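Local coordinates for protein L-Ala-D/L-Glu epimerase, a muconate lactonizing enzyme (Klebsiella pneumoniae subsp. pneumoniae MGH 78578, PDB 3FCP) that belongs to the enolase superfamily of magnesium-dependent enzymes, joining an alpha+beta capping domain to a TIM-barrel domain that holds a magnesium ion, at residues A[40-45]-A[114-119]; A[334-339]-A[368-373]; A[195-200]-A[322-327]. All coordinates share one frame; numbering follows the deposited sequence.

Contact 1: A[40-45]-A[114-119]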
# COMPACT_ATOMS: atom_id res chain seq x y z
N LEU A 40 -46.17 20.37 2.70
CA LEU A 40 -45.55 21.66 2.93
C LEU A 40 -46.32 22.72 2.17
O LEU A 40 -46.55 22.59 0.97
CB LEU A 40 -44.09 21.62 2.47
CG LEU A 40 -43.20 22.84 2.74
CD1 LEU A 40 -41.73 22.40 2.77
CD2 LEU A 40 -43.43 23.90 1.67
N THR A 41 -46.74 23.76 2.88
CA THR A 41 -47.51 24.84 2.27
C THR A 41 -46.66 26.09 2.13
O THR A 41 -46.02 26.52 3.09
CB THR A 41 -48.76 25.17 3.10
OG1 THR A 41 -49.60 24.01 3.19
CG2 THR A 41 -49.55 26.30 2.45
N ARG A 42 -46.66 26.65 0.92
CA ARG A 42 -45.90 27.87 0.64
C ARG A 42 -46.79 29.10 0.78
O ARG A 42 -48.01 28.99 0.81
CB ARG A 42 -45.33 27.80 -0.78
CG ARG A 42 -44.22 26.77 -0.95
CD ARG A 42 -44.09 26.30 -2.39
NE ARG A 42 -44.06 27.40 -3.36
CZ ARG A 42 -43.10 27.57 -4.26
NH1 ARG A 42 -42.07 26.73 -4.31
NH2 ARG A 42 -43.18 28.55 -5.14
N SER A 43 -46.17 30.28 0.84
CA SER A 43 -46.90 31.53 0.96
C SER A 43 -47.70 31.86 -0.30
O SER A 43 -48.58 32.73 -0.26
CB SER A 43 -45.94 32.68 1.29
OG SER A 43 -44.93 32.80 0.31
N ASP A 44 -47.40 31.21 -1.41
CA ASP A 44 -48.15 31.46 -2.64
C ASP A 44 -49.35 30.51 -2.75
O ASP A 44 -50.09 30.53 -3.73
CB ASP A 44 -47.25 31.32 -3.87
CG ASP A 44 -46.55 29.97 -3.96
OD1 ASP A 44 -46.76 29.12 -3.08
OD2 ASP A 44 -45.78 29.77 -4.93
N GLY A 45 -49.55 29.69 -1.71
CA GLY A 45 -50.66 28.76 -1.71
C GLY A 45 -50.35 27.39 -2.29
O GLY A 45 -51.17 26.48 -2.22
N LEU A 114 -39.46 19.87 -3.71
CA LEU A 114 -39.36 19.66 -5.15
C LEU A 114 -40.75 19.55 -5.79
O LEU A 114 -40.97 20.04 -6.89
CB LEU A 114 -38.53 18.41 -5.46
CG LEU A 114 -37.01 18.55 -5.27
CD1 LEU A 114 -36.36 17.18 -5.34
CD2 LEU A 114 -36.44 19.48 -6.34
N ASP A 115 -41.67 18.89 -5.10
CA ASP A 115 -43.04 18.74 -5.61
C ASP A 115 -43.64 20.13 -5.81
O ASP A 115 -44.18 20.44 -6.87
CB ASP A 115 -43.89 17.91 -4.63
CG ASP A 115 -45.31 17.65 -5.13
OD1 ASP A 115 -45.51 17.55 -6.36
OD2 ASP A 115 -46.22 17.51 -4.29
N ALA A 116 -43.52 20.98 -4.79
CA ALA A 116 -44.07 22.33 -4.84
C ALA A 116 -43.42 23.23 -5.89
O ALA A 116 -44.12 23.96 -6.58
CB ALA A 116 -43.98 22.98 -3.45
N GLN A 117 -42.10 23.19 -6.01
CA GLN A 117 -41.45 24.04 -7.00
C GLN A 117 -41.75 23.52 -8.41
O GLN A 117 -41.74 24.27 -9.38
CB GLN A 117 -39.94 24.12 -6.75
CG GLN A 117 -39.22 25.19 -7.59
CD GLN A 117 -39.78 26.61 -7.40
OE1 GLN A 117 -40.59 26.86 -6.50
NE2 GLN A 117 -39.32 27.53 -8.23
N GLY A 118 -42.01 22.21 -8.52
CA GLY A 118 -42.33 21.64 -9.81
C GLY A 118 -43.69 22.18 -10.24
O GLY A 118 -43.87 22.63 -11.38
N LYS A 119 -44.65 22.15 -9.33
CA LYS A 119 -45.98 22.67 -9.63
C LYS A 119 -45.89 24.16 -9.96
O LYS A 119 -46.64 24.67 -10.78
CB LYS A 119 -46.92 22.47 -8.44
CG LYS A 119 -47.21 21.02 -8.07
CD LYS A 119 -48.13 20.99 -6.86
CE LYS A 119 -48.39 19.59 -6.35
NZ LYS A 119 -49.32 19.62 -5.18
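R42 closes strand 33-42 and begins the type I turn that runs to G45, sealed by G45 N to R42 O at 3.0 Å, and it faces A116 and Q117 near the C-terminal end of helix 103-121. Both side chains reach, Q117 through its bend at chi2. The arginine CG sits anti to the carbonyl carbon (chi1 -69°) and the chain bends at chi3, which swings the aliphatic part over the helix: R42 CD rests on A116 CB at 3.5 Å. A116 O lies above one face of the guanidinium, out toward its rim.

The head group is then fixed by edge contacts. R42 NH1 gives Q117 OE1 a bond of 2.6 Å, with the donor close to the C=O direction (164°), and the guanidinium and amide planes are only 27° apart although the two side chains cross at roughly a right angle. R42 NH2 adds a weak bond to the same oxygen. On another stretch of its edge the guanidinium takes D44 side-on: NE meets OD1 at 3.2 Å, NH2 meets OD2 at 2.9 Å, a two-nitrogen salt bridge made inside the turn itself. With an amide and a carboxylate both near its plane, the group has little freedom to rotate, and the D44 carboxylate probably offsets its charge. Nearby, D115 bonds to I49 N and K119 to C47 O, so the same helix also holds the start of strand 47-53. A helix laid against the turn of an antiparallel hairpin in this way belongs to the alpha+beta N-terminal capping domain of the enolase superfamily.

Contact 2: A[334-339]-A[368-373]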
# COMPACT_ATOMS: atom_id res chain seq x y z
N LEU A 334 -49.15 -2.87 -1.14
CA LEU A 334 -50.22 -2.30 -0.32
C LEU A 334 -51.61 -2.54 -0.88
O LEU A 334 -51.81 -2.58 -2.10
CB LEU A 334 -50.00 -0.79 -0.18
CG LEU A 334 -48.59 -0.31 0.19
CD1 LEU A 334 -48.53 1.20 0.01
CD2 LEU A 334 -48.25 -0.70 1.63
N LYS A 335 -52.59 -2.69 0.01
CA LYS A 335 -53.97 -2.89 -0.41
C LYS A 335 -54.62 -1.53 -0.65
O LYS A 335 -55.65 -1.43 -1.32
CB LYS A 335 -54.75 -3.66 0.66
CG LYS A 335 -54.20 -5.05 0.91
CD LYS A 335 -55.31 -6.06 1.19
CE LYS A 335 -56.09 -5.71 2.45
NZ LYS A 335 -57.22 -6.66 2.68
N ASP A 336 -54.00 -0.48 -0.11
CA ASP A 336 -54.50 0.89 -0.28
C ASP A 336 -53.35 1.87 -0.01
O ASP A 336 -52.37 1.51 0.64
CB ASP A 336 -55.66 1.16 0.69
CG ASP A 336 -56.65 2.19 0.15
OD1 ASP A 336 -57.60 2.54 0.88
OD2 ASP A 336 -56.48 2.65 -1.00
N ASP A 337 -53.48 3.09 -0.51
CA ASP A 337 -52.46 4.11 -0.32
C ASP A 337 -53.17 5.43 0.01
O ASP A 337 -54.40 5.47 0.08
CB ASP A 337 -51.64 4.28 -1.61
CG ASP A 337 -50.22 4.79 -1.36
OD1 ASP A 337 -50.01 5.58 -0.41
OD2 ASP A 337 -49.32 4.41 -2.12
N ILE A 338 -52.41 6.50 0.20
CA ILE A 338 -53.01 7.79 0.52
C ILE A 338 -53.03 8.77 -0.66
O ILE A 338 -53.22 9.97 -0.46
CB ILE A 338 -52.32 8.45 1.75
CG1 ILE A 338 -50.79 8.34 1.64
CG2 ILE A 338 -52.80 7.80 3.04
CD1 ILE A 338 -50.17 9.23 0.58
N VAL A 339 -52.86 8.27 -1.88
CA VAL A 339 -52.90 9.12 -3.07
C VAL A 339 -54.24 8.93 -3.78
O VAL A 339 -54.91 7.91 -3.62
CB VAL A 339 -51.75 8.80 -4.08
CG1 VAL A 339 -50.40 9.12 -3.45
CG2 VAL A 339 -51.81 7.34 -4.53
N HIS A 368 -56.65 10.90 6.27
CA HIS A 368 -57.24 10.95 7.59
C HIS A 368 -57.68 9.57 8.07
O HIS A 368 -57.51 9.22 9.23
CB HIS A 368 -58.42 11.93 7.61
CG HIS A 368 -58.04 13.33 7.24
ND1 HIS A 368 -57.00 14.00 7.85
CD2 HIS A 368 -58.54 14.18 6.31
CE1 HIS A 368 -56.89 15.21 7.32
NE2 HIS A 368 -57.81 15.34 6.38
N PHE A 369 -58.23 8.76 7.17
CA PHE A 369 -58.68 7.43 7.53
C PHE A 369 -57.53 6.57 8.06
O PHE A 369 -57.66 5.90 9.08
CB PHE A 369 -59.32 6.74 6.33
CG PHE A 369 -59.92 5.39 6.65
CD1 PHE A 369 -61.10 5.30 7.38
CD2 PHE A 369 -59.29 4.22 6.23
CE1 PHE A 369 -61.66 4.05 7.69
CE2 PHE A 369 -59.83 2.97 6.54
CZ PHE A 369 -61.02 2.89 7.27
N TYR A 370 -56.39 6.60 7.37
CA TYR A 370 -55.24 5.80 7.76
C TYR A 370 -54.26 6.44 8.75
O TYR A 370 -53.31 5.80 9.18
CB TYR A 370 -54.48 5.33 6.52
CG TYR A 370 -55.28 4.39 5.65
CD1 TYR A 370 -55.69 3.14 6.13
CD2 TYR A 370 -55.65 4.74 4.35
CE1 TYR A 370 -56.44 2.27 5.35
CE2 TYR A 370 -56.40 3.87 3.55
CZ TYR A 370 -56.80 2.64 4.06
OH TYR A 370 -57.53 1.78 3.28
N THR A 371 -54.49 7.70 9.12
CA THR A 371 -53.59 8.35 10.06
C THR A 371 -53.63 7.60 11.38
O THR A 371 -54.71 7.25 11.87
CB THR A 371 -54.00 9.82 10.32
OG1 THR A 371 -53.85 10.58 9.12
CG2 THR A 371 -53.14 10.43 11.41
N ARG A 372 -52.46 7.34 11.95
CA ARG A 372 -52.37 6.62 13.22
C ARG A 372 -53.14 7.34 14.32
O ARG A 372 -53.91 6.73 15.06
CB ARG A 372 -50.90 6.46 13.62
CG ARG A 372 -50.70 5.68 14.91
CD ARG A 372 -49.23 5.42 15.17
NE ARG A 372 -48.63 4.59 14.13
CZ ARG A 372 -47.36 4.18 14.15
NH1 ARG A 372 -46.57 4.52 15.16
NH2 ARG A 372 -46.90 3.42 13.16
N GLN A 373 -52.91 8.65 14.44
CA GLN A 373 -53.58 9.46 15.45
C GLN A 373 -53.51 10.95 15.13
O GLN A 373 -54.59 11.57 14.98
CB GLN A 373 -52.96 9.21 16.83
CG GLN A 373 -53.43 10.20 17.89
CD GLN A 373 -52.70 10.03 19.21
OE1 GLN A 373 -52.93 9.07 19.94
NE2 GLN A 373 -51.80 10.96 19.51
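The Y370 ring has D336 OD1 at its edge, in plane, and F369 over one face, with F369 CD2 3.5 Å above the plane at its centre. F369 in turn offers its own ring edge to Y370 CZ, so these two neighbours on helix 364-370 meet edge onto face. The D336 carboxylate stands almost perpendicular to the tyrosine ring, 88° between the planes. D337 O and I338 CG2 come in obliquely; the I338 CG2 to Y370 CD2 approach, 4.4 Å, is a loose apolar touch.

The bond that matters is Y370 OH to D336 OD1, 2.5 Å and donated by the phenol. It uses the anti lone pair of OD1, the one turned away from OD2. D336 CG, roughly anti to the backbone N (chi1 -151°), carries OD1 to the hydroxyl, the side chain crossing the phenol end at about a right angle, and D336 CB lies 3.3 Å from Y370 OH. OD2 takes a weak bond from D337 N, which helps to hold the carboxylate's rotation.

One residue on, D337 OD1 accepts I338 N at 2.6 Å while its OD2 receives T307 N, at the start of helix 307-317. The loop is therefore tied to the barrel side, and Y370 and I338 both pack on V15 of strand 7-17, in the capping domain's antiparallel sheet, so loop and C-terminal helix meet where barrel and capping domains join. D337 O is buried here with no partner in the model.

The C-terminal helix meets the 334-339 loop chiefly through one short bond, probably charge-assisted. A carboxylate this near would be expected to keep the phenol protonated and, in return, to have part of its own negative charge taken up by the hydroxyl.

Contact 3: A[195-200]-A[322-327]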
# COMPACT_ATOMS: atom_id res chain seq x y z
N SER A 195 -33.15 -12.57 -14.79
CA SER A 195 -31.95 -12.12 -14.09
C SER A 195 -32.19 -12.37 -12.61
O SER A 195 -33.14 -11.85 -12.03
CB SER A 195 -31.72 -10.62 -14.32
OG SER A 195 -30.65 -10.14 -13.52
N ILE A 196 -31.34 -13.18 -12.00
CA ILE A 196 -31.51 -13.50 -10.59
C ILE A 196 -30.51 -12.74 -9.72
O ILE A 196 -29.30 -12.84 -9.91
CB ILE A 196 -31.32 -15.02 -10.32
CG1 ILE A 196 -32.26 -15.84 -11.21
CG2 ILE A 196 -31.56 -15.31 -8.84
CD1 ILE A 196 -33.74 -15.54 -11.02
N ARG A 197 -31.03 -11.98 -8.76
CA ARG A 197 -30.19 -11.24 -7.83
C ARG A 197 -30.59 -11.72 -6.44
O ARG A 197 -31.72 -12.16 -6.23
CB ARG A 197 -30.44 -9.73 -7.92
CG ARG A 197 -30.21 -9.09 -9.31
CD ARG A 197 -31.50 -9.07 -10.13
NE ARG A 197 -31.34 -8.37 -11.41
CZ ARG A 197 -31.18 -7.06 -11.54
NH1 ARG A 197 -31.17 -6.27 -10.47
NH2 ARG A 197 -31.05 -6.53 -12.75
N VAL A 198 -29.66 -11.65 -5.49
CA VAL A 198 -29.96 -12.06 -4.12
C VAL A 198 -29.58 -10.92 -3.19
O VAL A 198 -28.69 -10.12 -3.50
CB VAL A 198 -29.20 -13.34 -3.69
CG1 VAL A 198 -29.42 -14.45 -4.71
CG2 VAL A 198 -27.71 -13.04 -3.52
N ASP A 199 -30.25 -10.85 -2.05
CA ASP A 199 -30.00 -9.82 -1.06
C ASP A 199 -29.89 -10.51 0.29
O ASP A 199 -30.86 -11.10 0.77
CB ASP A 199 -31.15 -8.80 -1.07
CG ASP A 199 -30.96 -7.68 -0.06
OD1 ASP A 199 -29.83 -7.50 0.43
OD2 ASP A 199 -31.95 -6.97 0.23
N VAL A 200 -28.71 -10.46 0.90
CA VAL A 200 -28.46 -11.08 2.19
C VAL A 200 -28.68 -10.06 3.32
O VAL A 200 -28.69 -10.41 4.49
CB VAL A 200 -27.01 -11.62 2.28
CG1 VAL A 200 -26.91 -12.67 3.38
CG2 VAL A 200 -26.58 -12.19 0.94
N LEU A 322 -29.33 3.51 -15.22
CA LEU A 322 -29.31 2.50 -14.17
C LEU A 322 -29.09 1.11 -14.75
O LEU A 322 -30.03 0.45 -15.20
CB LEU A 322 -30.62 2.54 -13.38
CG LEU A 322 -30.98 3.90 -12.74
CD1 LEU A 322 -32.22 3.74 -11.89
CD2 LEU A 322 -29.83 4.40 -11.89
N GLN A 323 -27.84 0.66 -14.73
CA GLN A 323 -27.50 -0.65 -15.27
C GLN A 323 -28.28 -1.79 -14.62
O GLN A 323 -28.70 -2.73 -15.30
CB GLN A 323 -26.00 -0.90 -15.10
CG GLN A 323 -25.54 -2.30 -15.52
CD GLN A 323 -24.03 -2.49 -15.43
OE1 GLN A 323 -23.30 -1.59 -15.02
NE2 GLN A 323 -23.56 -3.68 -15.81
N TRP A 324 -28.50 -1.70 -13.31
CA TRP A 324 -29.20 -2.76 -12.61
C TRP A 324 -30.71 -2.57 -12.42
O TRP A 324 -31.34 -3.31 -11.66
CB TRP A 324 -28.50 -3.01 -11.28
CG TRP A 324 -27.05 -3.36 -11.49
CD1 TRP A 324 -25.99 -2.51 -11.44
CD2 TRP A 324 -26.53 -4.64 -11.86
NE1 TRP A 324 -24.83 -3.18 -11.77
CE2 TRP A 324 -25.14 -4.49 -12.03
CE3 TRP A 324 -27.11 -5.90 -12.08
CZ2 TRP A 324 -24.30 -5.56 -12.41
CZ3 TRP A 324 -26.27 -6.97 -12.45
CH2 TRP A 324 -24.89 -6.78 -12.61
N GLY A 325 -31.28 -1.59 -13.11
CA GLY A 325 -32.71 -1.34 -13.01
C GLY A 325 -33.12 -0.77 -11.66
O GLY A 325 -32.32 -0.12 -10.99
N THR A 326 -34.37 -1.00 -11.26
CA THR A 326 -34.87 -0.51 -9.98
C THR A 326 -35.75 -1.55 -9.30
O THR A 326 -36.16 -2.54 -9.93
CB THR A 326 -35.75 0.77 -10.14
OG1 THR A 326 -37.12 0.40 -10.32
CG2 THR A 326 -35.30 1.60 -11.35
N GLU A 327 -36.03 -1.32 -8.03
CA GLU A 327 -36.88 -2.20 -7.24
C GLU A 327 -38.04 -1.38 -6.67
O GLU A 327 -38.42 -1.53 -5.51
CB GLU A 327 -36.08 -2.84 -6.10
CG GLU A 327 -35.20 -1.86 -5.32
CD GLU A 327 -34.50 -2.50 -4.14
OE1 GLU A 327 -34.13 -3.69 -4.24
OE2 GLU A 327 -34.30 -1.81 -3.12
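W324 O is gripped by both terminal nitrogens of R197, at 3.2 Å from NH1 and, more weakly, at 3.4 Å from NH2. This is a contact inside the TIM barrel of the enolase fold: R197 lies on the parallel strand 195-199, while W324 belongs to a type I turn, L322 to G325, in the loop that follows helix 307-317. The carbonyl is not approached head-on; NH1 makes a C=O...N angle of 139° and stands 17° off the carbonyl plane, whereas the oxygen itself lies within the guanidinium plane.

R197 is bent at chi2 (92°), away from a staggered value, and this turns the outer chain so that NE comes back to its own strand. There R197 NE donates to S195 OG at 2.8 Å, and S195 OG is bonded in turn to D222, a second-shell carboxylate that may help stabilise the positive charge. All three guanidinium nitrogens thus have an oxygen acceptor.

The indole meets this group as well. W324 CE3 lies 3.9 Å above one guanidinium face, toward its rim, and it is the ring edge that is turned to R197 NH2, so the two planes do not stack. L223 and Y299, from two other barrel strands, pack against both R197 and W324, and the turn also reaches the second subunit, where W324 touches A207 of that copy and Q323 bonds to its D205.

Further along each segment, D199 and E327 each make a salt bridge to K168, with D199 OD2 and E327 OE1 6.0 Å apart, and D199 OD1 accepts the backbone N of N201, a residue of the magnesium site.

Contacts 1 and 2, with centres about 23 Å apart, both meet strand 33-42: contact 1 uses its end, while I338 and R372 of contact 2 touch I37 and S34 farther back along it. Contact 3 lies across the centre of the chain from both, about 34 Å from contact 1 and about 29 Å from contact 2, centre to centre. One loop, between helix 307-317 and strand 345-346, supplies 322-327 to contact 3 and then 334-339 to contact 2, leading from barrel to capping domain. The R197 side chain of contact 3 is about 12 Å from the magnesium ion held by N201, D250 and E251, so it lies outside the metal shell. None of the three contacts touches another.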